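Side-chain contact in cellulosome protein dockerin type I (Clostridium thermocellum, PDB 2WZ8), which probably binds carbohydrate as a family 35 carbohydrate-binding module of a cellulosomal protein, with calcium held in its fold: residues I127-G132 / D142-A147. Sequence-based numbering, arbitrary orientation.
With CA (calcium ion), chain B.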
loop_
_atom_site.group_PDB
_atom_site.type_symbol
_atom_site.label_atom_id
_atom_site.label_comp_id
_atom_site.label_asym_id
_atom_site.label_seq_id
_atom_site.Cartn_x
_atom_site.Cartn_y
_atom_site.Cartn_z
ATOM N N ILE A 127 8.063 4.623 0.547
ATOM C CA ILE A 127 6.632 4.842 0.647
ATOM C C ILE A 127 6.053 3.914 1.702
ATOM O O ILE A 127 6.134 2.712 1.553
ATOM C CB ILE A 127 5.880 4.653 -0.718
ATOM C CG1 ILE A 127 6.549 5.451 -1.863
ATOM C CG2 ILE A 127 4.418 5.009 -0.550
ATOM C CD1 ILE A 127 5.956 5.218 -3.274
ATOM N N ARG A 128 5.511 4.496 2.766
ATOM C CA ARG A 128 4.915 3.742 3.901
ATOM C C ARG A 128 3.422 3.880 3.932
ATOM O O ARG A 128 2.855 4.965 3.855
ATOM C CB ARG A 128 5.511 4.253 5.223
ATOM C CG ARG A 128 5.059 3.425 6.426
ATOM C CD ARG A 128 5.647 3.869 7.767
ATOM N NE ARG A 128 7.089 3.698 7.825
ATOM C CZ ARG A 128 7.807 3.730 8.932
ATOM N NH1 ARG A 128 7.196 3.940 10.099
ATOM N NH2 ARG A 128 9.103 3.557 8.876
ATOM N N PHE A 129 2.799 2.732 4.146
ATOM C CA PHE A 129 1.362 2.548 4.285
ATOM C C PHE A 129 1.104 2.114 5.734
ATOM O O PHE A 129 1.725 1.188 6.266
ATOM C CB PHE A 129 0.899 1.419 3.349
ATOM C CG PHE A 129 0.932 1.770 1.877
ATOM C CD1 PHE A 129 -0.248 2.018 1.188
ATOM C CD2 PHE A 129 2.097 1.757 1.181
ATOM C CE1 PHE A 129 -0.220 2.291 -0.185
ATOM C CE2 PHE A 129 2.148 2.092 -0.166
ATOM C CZ PHE A 129 0.973 2.319 -0.852
ATOM N N TYR A 130 0.214 2.844 6.389
ATOM C CA TYR A 130 -0.168 2.514 7.765
ATOM C C TYR A 130 -1.532 3.063 8.122
ATOM O O TYR A 130 -2.081 3.887 7.404
ATOM C CB TYR A 130 0.882 3.090 8.741
ATOM C CG TYR A 130 0.980 4.610 8.828
ATOM C CD1 TYR A 130 0.310 5.286 9.827
ATOM C CD2 TYR A 130 1.729 5.362 7.924
ATOM C CE1 TYR A 130 0.403 6.643 9.930
ATOM C CE2 TYR A 130 1.808 6.741 8.023
ATOM C CZ TYR A 130 1.140 7.371 9.017
ATOM O OH TYR A 130 1.234 8.760 9.154
ATOM N N ASN A 131 -2.079 2.604 9.233
ATOM C CA ASN A 131 -3.260 3.239 9.794
ATOM C C ASN A 131 -3.101 3.231 11.303
ATOM O O ASN A 131 -3.031 2.173 11.917
ATOM C CB ASN A 131 -4.534 2.503 9.324
ATOM C CG ASN A 131 -5.804 3.176 9.785
ATOM O OD1 ASN A 131 -5.847 3.755 10.870
ATOM N ND2 ASN A 131 -6.881 3.026 9.008
ATOM N N GLY A 132 -2.978 4.427 11.874
ATOM C CA GLY A 132 -2.686 4.607 13.293
ATOM C C GLY A 132 -3.836 4.519 14.239
ATOM O O GLY A 132 -3.644 4.538 15.469
ATOM N N ASP A 142 -1.415 -5.647 -2.428
ATOM C CA ASP A 142 -0.818 -6.671 -3.309
ATOM C C ASP A 142 0.521 -6.212 -3.918
ATOM O O ASP A 142 1.559 -6.896 -3.864
ATOM C CB ASP A 142 -1.840 -7.041 -4.383
ATOM C CG ASP A 142 -1.388 -8.148 -5.308
ATOM O OD1 ASP A 142 -0.323 -8.768 -5.063
ATOM O OD2 ASP A 142 -2.168 -8.450 -6.242
ATOM N N LYS A 143 0.463 -5.047 -4.531
ATOM C CA LYS A 143 1.601 -4.420 -5.218
ATOM C C LYS A 143 1.273 -2.958 -5.498
ATOM O O LYS A 143 0.138 -2.535 -5.368
ATOM C CB LYS A 143 1.942 -5.142 -6.535
ATOM C CG LYS A 143 0.843 -5.165 -7.530
ATOM C CD LYS A 143 1.322 -5.630 -8.901
ATOM C CE LYS A 143 0.199 -5.839 -9.880
ATOM N NZ LYS A 143 0.653 -6.168 -11.280
ATOM N N ILE A 144 2.303 -2.216 -5.869
ATOM C CA ILE A 144 2.179 -0.868 -6.419
ATOM C C ILE A 144 2.947 -0.755 -7.727
ATOM O O ILE A 144 3.863 -1.528 -8.006
ATOM C CB ILE A 144 2.642 0.219 -5.404
ATOM C CG1 ILE A 144 4.151 0.211 -5.195
ATOM C CG2 ILE A 144 1.873 0.141 -4.050
ATOM C CD1 ILE A 144 4.646 1.337 -4.325
ATOM N N ALA A 145 2.527 0.205 -8.538
ATOM C CA ALA A 145 3.234 0.578 -9.738
ATOM C C ALA A 145 3.380 2.065 -9.806
ATOM O O ALA A 145 2.478 2.787 -9.391
ATOM C CB ALA A 145 2.501 0.050 -10.977
ATOM N N ILE A 146 4.512 2.513 -10.310
ATOM C CA ILE A 146 4.768 3.942 -10.436
ATOM C C ILE A 146 4.798 4.288 -11.905
ATOM O O ILE A 146 5.547 3.684 -12.679
ATOM C CB ILE A 146 6.129 4.323 -9.806
ATOM C CG1 ILE A 146 6.155 3.946 -8.325
ATOM C CG2 ILE A 146 6.455 5.821 -9.987
ATOM C CD1 ILE A 146 5.220 4.757 -7.449
ATOM N N ALA A 147 3.964 5.242 -12.282
ATOM C CA ALA A 147 3.890 5.739 -13.659
ATOM C C ALA A 147 4.162 7.249 -13.716
ATOM O O ALA A 147 3.662 8.020 -12.883
ATOM C CB ALA A 147 2.517 5.404 -14.161
HETATM CA CA CA B . 1.769 -9.362 -4.490
#
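I144 reaches from strand 140-147 into the middle of the domain and meets two residues of strand 123-130, which belongs to the facing sheet. The side chain leaves the backbone pointing at strand 123-130 and branches at CB. The CG2 branch, held anti to the carbonyl carbon, lies 4.0 Å from CZ of F129, approaching the far end of the ring obliquely. The other branch starts with CG1 set between the backbone N and the carbonyl carbon (chi1 71°) and runs on extended (chi2 174°), so that CD1 lies 4.2 Å from CD1 of I127, methyl against methyl. The same I127 methyl also touches I146, which reaches it through CG1, whose terminal CD1 stands 4.3 Å from CD1 of I127. F51 and V54 of strand 49-56, with I90 of strand 86-92, pack around these groups and continue the apolar layer.

The axes of strand segments 127-130 and 142-147 come within 11.3 Å, and their N-to-C directions differ by 141°, closer to antiparallel than parallel; side chains bridge this separation as between the two sheets of a beta-sandwich, the fold of family 6 and 35 modules. At the start of 142-147, D142 and K143 form a classic beta bulge opposite Q67. D142 binds calcium through both its backbone O (2.5 Å) and its OD1 (2.2 Å), alongside E12, E14, S33 and Q36. Strand 140-147 thus joins the metal site to the core, where between 127-132 and 142-147 the contact is apolar throughout: dispersion and the exclusion of water, with no directional bond to fix the register.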